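Local coordinates for cytochrome P450 monooxygenase (Rhodococcus sp. ECU0066, PDB 6KBH), which probably acts as a self-sufficient monooxygenase, combining a P450 heme domain with FMN- and [2Fe-2S]-binding reductase modules in one polypeptide, at residues A[194-205]-A[232-243]. Numbering follows the deposited sequence.
Sequences VPEEDMDTLREY and FWQFAGTVLDKM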
# COMPACT_ATOMS: atom_id res chain seq x y z
N VAL A 194 -6.28 -22.20 -14.43
CA VAL A 194 -6.86 -23.53 -14.64
C VAL A 194 -8.15 -23.39 -15.44
O VAL A 194 -8.89 -22.41 -15.24
CB VAL A 194 -7.08 -24.25 -13.28
CG1 VAL A 194 -7.93 -23.41 -12.32
CG2 VAL A 194 -7.67 -25.65 -13.45
N PRO A 195 -8.44 -24.30 -16.37
CA PRO A 195 -9.70 -24.20 -17.14
C PRO A 195 -10.91 -24.26 -16.23
O PRO A 195 -10.93 -24.98 -15.23
CB PRO A 195 -9.64 -25.42 -18.06
CG PRO A 195 -8.19 -25.70 -18.23
CD PRO A 195 -7.56 -25.36 -16.91
N GLU A 196 -11.94 -23.50 -16.59
CA GLU A 196 -13.18 -23.49 -15.81
C GLU A 196 -13.84 -24.86 -15.80
O GLU A 196 -14.49 -25.22 -14.81
CB GLU A 196 -14.14 -22.44 -16.37
CG GLU A 196 -13.46 -21.11 -16.69
CD GLU A 196 -14.45 -19.99 -16.90
OE1 GLU A 196 -15.65 -20.20 -16.61
OE2 GLU A 196 -14.03 -18.90 -17.35
N GLU A 197 -13.69 -25.63 -16.88
CA GLU A 197 -14.09 -27.03 -16.90
C GLU A 197 -13.58 -27.77 -15.67
O GLU A 197 -14.31 -28.54 -15.03
CB GLU A 197 -13.57 -27.70 -18.17
CG GLU A 197 -13.67 -26.84 -19.42
CD GLU A 197 -12.49 -27.02 -20.36
OE1 GLU A 197 -11.92 -28.14 -20.40
OE2 GLU A 197 -12.12 -26.05 -21.05
N ASP A 198 -12.32 -27.54 -15.31
CA ASP A 198 -11.61 -28.32 -14.31
C ASP A 198 -11.73 -27.76 -12.90
O ASP A 198 -11.18 -28.35 -11.97
CB ASP A 198 -10.13 -28.42 -14.69
CG ASP A 198 -9.91 -29.24 -15.93
OD1 ASP A 198 -10.26 -30.44 -15.93
OD2 ASP A 198 -9.37 -28.69 -16.92
N MET A 199 -12.42 -26.64 -12.72
CA MET A 199 -12.33 -25.95 -11.44
C MET A 199 -13.20 -26.61 -10.38
O MET A 199 -12.74 -26.84 -9.26
CB MET A 199 -12.71 -24.48 -11.61
CG MET A 199 -11.74 -23.71 -12.50
SD MET A 199 -11.78 -21.93 -12.22
CE MET A 199 -13.50 -21.59 -12.57
N ASP A 200 -14.43 -26.98 -10.73
CA ASP A 200 -15.38 -27.43 -9.71
C ASP A 200 -14.89 -28.66 -8.95
O ASP A 200 -15.27 -28.84 -7.79
CB ASP A 200 -16.75 -27.70 -10.32
CG ASP A 200 -17.56 -26.44 -10.49
OD1 ASP A 200 -17.16 -25.41 -9.89
OD2 ASP A 200 -18.57 -26.48 -11.21
N THR A 201 -14.07 -29.53 -9.55
CA THR A 201 -13.60 -30.65 -8.73
C THR A 201 -12.45 -30.21 -7.84
O THR A 201 -12.39 -30.57 -6.66
CB THR A 201 -13.18 -31.86 -9.57
OG1 THR A 201 -14.29 -32.28 -10.35
CG2 THR A 201 -12.81 -33.03 -8.62
N LEU A 202 -11.51 -29.42 -8.39
CA LEU A 202 -10.40 -28.96 -7.57
C LEU A 202 -10.90 -28.28 -6.31
O LEU A 202 -10.26 -28.36 -5.26
CB LEU A 202 -9.48 -28.02 -8.35
CG LEU A 202 -8.66 -28.61 -9.50
CD1 LEU A 202 -7.79 -27.54 -10.15
CD2 LEU A 202 -7.82 -29.79 -9.03
N ARG A 203 -12.08 -27.64 -6.38
CA ARG A 203 -12.68 -27.05 -5.19
C ARG A 203 -13.27 -28.12 -4.27
O ARG A 203 -13.15 -28.02 -3.04
CB ARG A 203 -13.77 -26.06 -5.59
CG ARG A 203 -13.45 -25.27 -6.82
CD ARG A 203 -14.69 -24.68 -7.46
NE ARG A 203 -15.20 -23.57 -6.66
CZ ARG A 203 -16.12 -23.70 -5.70
NH1 ARG A 203 -16.64 -24.88 -5.43
NH2 ARG A 203 -16.52 -22.63 -5.03
N GLU A 204 -13.93 -29.13 -4.84
CA GLU A 204 -14.41 -30.25 -4.04
C GLU A 204 -13.28 -30.83 -3.21
O GLU A 204 -13.47 -31.21 -2.05
CB GLU A 204 -15.02 -31.31 -4.96
CG GLU A 204 -16.04 -32.26 -4.34
CD GLU A 204 -15.41 -33.38 -3.52
OE1 GLU A 204 -15.06 -34.41 -4.13
OE2 GLU A 204 -15.28 -33.25 -2.28
N TYR A 205 -12.07 -30.87 -3.77
CA TYR A 205 -10.89 -31.38 -3.09
C TYR A 205 -10.16 -30.31 -2.29
O TYR A 205 -9.05 -30.57 -1.80
CB TYR A 205 -9.93 -32.01 -4.11
CG TYR A 205 -10.50 -33.15 -4.93
CD1 TYR A 205 -11.64 -33.83 -4.53
CD2 TYR A 205 -9.88 -33.56 -6.10
CE1 TYR A 205 -12.16 -34.87 -5.28
CE2 TYR A 205 -10.38 -34.60 -6.86
CZ TYR A 205 -11.52 -35.25 -6.45
OH TYR A 205 -12.03 -36.29 -7.20
N PHE A 232 -6.52 -34.51 -4.73
CA PHE A 232 -6.23 -33.26 -5.41
C PHE A 232 -4.85 -33.28 -6.08
O PHE A 232 -4.65 -32.62 -7.10
CB PHE A 232 -6.36 -32.12 -4.40
CG PHE A 232 -5.78 -30.82 -4.85
CD1 PHE A 232 -4.42 -30.60 -4.79
CD2 PHE A 232 -6.60 -29.81 -5.33
CE1 PHE A 232 -3.89 -29.44 -5.24
CE2 PHE A 232 -6.05 -28.62 -5.77
CZ PHE A 232 -4.69 -28.43 -5.71
N TRP A 233 -3.90 -34.06 -5.54
CA TRP A 233 -2.55 -34.05 -6.09
C TRP A 233 -2.50 -34.67 -7.48
O TRP A 233 -1.83 -34.15 -8.38
CB TRP A 233 -1.60 -34.78 -5.16
CG TRP A 233 -0.25 -35.05 -5.74
CD1 TRP A 233 0.18 -36.21 -6.31
CD2 TRP A 233 0.86 -34.14 -5.79
NE1 TRP A 233 1.48 -36.08 -6.72
CE2 TRP A 233 1.93 -34.83 -6.42
CE3 TRP A 233 1.06 -32.82 -5.38
CZ2 TRP A 233 3.17 -34.23 -6.63
CZ3 TRP A 233 2.29 -32.24 -5.59
CH2 TRP A 233 3.33 -32.94 -6.22
N GLN A 234 -3.19 -35.79 -7.68
CA GLN A 234 -3.12 -36.47 -8.97
C GLN A 234 -4.09 -35.90 -9.99
O GLN A 234 -3.78 -35.91 -11.19
CB GLN A 234 -3.34 -37.98 -8.80
CG GLN A 234 -4.78 -38.43 -8.63
CD GLN A 234 -4.90 -39.95 -8.65
OE1 GLN A 234 -3.91 -40.66 -8.86
NE2 GLN A 234 -6.11 -40.46 -8.44
N PHE A 235 -5.25 -35.39 -9.57
CA PHE A 235 -6.09 -34.66 -10.51
C PHE A 235 -5.38 -33.39 -10.98
O PHE A 235 -5.33 -33.11 -12.19
CB PHE A 235 -7.45 -34.37 -9.87
CG PHE A 235 -8.44 -33.73 -10.81
CD1 PHE A 235 -8.09 -33.42 -12.12
CD2 PHE A 235 -9.74 -33.43 -10.37
CE1 PHE A 235 -8.99 -32.83 -12.96
CE2 PHE A 235 -10.66 -32.85 -11.21
CZ PHE A 235 -10.27 -32.54 -12.52
N ALA A 236 -4.77 -32.65 -10.07
CA ALA A 236 -4.01 -31.50 -10.53
C ALA A 236 -2.85 -31.92 -11.43
O ALA A 236 -2.35 -31.09 -12.20
CB ALA A 236 -3.50 -30.67 -9.35
N GLY A 237 -2.44 -33.19 -11.37
CA GLY A 237 -1.41 -33.66 -12.28
C GLY A 237 -1.88 -33.72 -13.72
O GLY A 237 -1.13 -33.37 -14.64
N THR A 238 -3.11 -34.19 -13.94
CA THR A 238 -3.68 -34.16 -15.28
C THR A 238 -3.90 -32.74 -15.76
O THR A 238 -3.62 -32.41 -16.92
CB THR A 238 -5.00 -34.93 -15.30
OG1 THR A 238 -6.05 -34.09 -14.80
CG2 THR A 238 -4.91 -36.18 -14.44
N VAL A 239 -4.40 -31.87 -14.87
CA VAL A 239 -4.66 -30.48 -15.24
C VAL A 239 -3.39 -29.81 -15.74
O VAL A 239 -3.41 -29.09 -16.75
CB VAL A 239 -5.28 -29.72 -14.05
CG1 VAL A 239 -5.42 -28.26 -14.38
CG2 VAL A 239 -6.63 -30.32 -13.69
N LEU A 240 -2.27 -30.05 -15.06
CA LEU A 240 -1.00 -29.48 -15.51
C LEU A 240 -0.58 -30.04 -16.86
O LEU A 240 -0.06 -29.31 -17.71
CB LEU A 240 0.10 -29.72 -14.47
CG LEU A 240 1.42 -29.02 -14.81
CD1 LEU A 240 1.22 -27.52 -14.92
CD2 LEU A 240 2.50 -29.35 -13.80
N ASP A 241 -0.79 -31.35 -17.07
CA ASP A 241 -0.48 -31.94 -18.37
C ASP A 241 -1.37 -31.37 -19.46
O ASP A 241 -0.93 -31.19 -20.60
CB ASP A 241 -0.61 -33.46 -18.31
CG ASP A 241 0.55 -34.12 -17.60
OD1 ASP A 241 1.58 -33.45 -17.36
OD2 ASP A 241 0.44 -35.33 -17.29
N LYS A 242 -2.64 -31.08 -19.14
CA LYS A 242 -3.55 -30.53 -20.14
C LYS A 242 -3.11 -29.13 -20.57
O LYS A 242 -3.00 -28.85 -21.77
CB LYS A 242 -4.97 -30.50 -19.59
CG LYS A 242 -5.95 -29.80 -20.52
CD LYS A 242 -7.25 -29.44 -19.82
CE LYS A 242 -8.22 -30.61 -19.82
NZ LYS A 242 -9.58 -30.20 -19.37
N MET A 243 -2.86 -28.24 -19.61
CA MET A 243 -2.40 -26.90 -19.91
C MET A 243 -0.91 -26.85 -20.22
O MET A 243 -0.38 -25.76 -20.48
CB MET A 243 -2.70 -25.95 -18.74
CG MET A 243 -2.10 -26.39 -17.42
SD MET A 243 -2.33 -25.20 -16.08
CE MET A 243 -4.10 -25.30 -15.85
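Phe-235 reaches from helix 232-242 to meet Leu-202 and Tyr-205 in an antiparallel helix pair of the cytochrome P450 fold, probably the F and G helices. The axes of helix 199-204 and of 232-242, the C-terminal part of helix 219-242, run at 160° to each other and come within 10.2 Å. With CG trans to the backbone N (chi1 -175°), the Phe-235 ring is carried out to where Leu-202 and Tyr-205 touch it. Leu-202 CD2 lies over one face, 4.3 Å above the ring plane and offset toward the rim, whereas Tyr-205 CE2 comes in at the edge, in plane, 3.8 Å from Phe-235 CD2. The same methyl, Leu-202 CD2, also touches Phe-232 CE2. Phe-232 in turn packs on Met-277 and Ile-280 of helix 269-281, its side chain about 11 Å from the heme.

At the other end the contact becomes ionic. Lys-242 bends at chi3 (-84°) and its NZ meets the syn lone pair of Asp-198 OD2 at 2.9 Å; a weak bond to Glu-197 OE1, 3.3 Å from Lys-242 NZ, completes a salt-bridge network. Replacing Asp-198 by an alanine would remove the nearer carboxylate and is likely to leave the ammonium with Glu-197 as its one ionic partner across these two segments, its tip freer to swing. Beside this network, Val-194 CG2 meets Val-239 CG1 at 3.6 Å, and the Met-243 CE methyl sits 3.6 Å from Pro-195 CD.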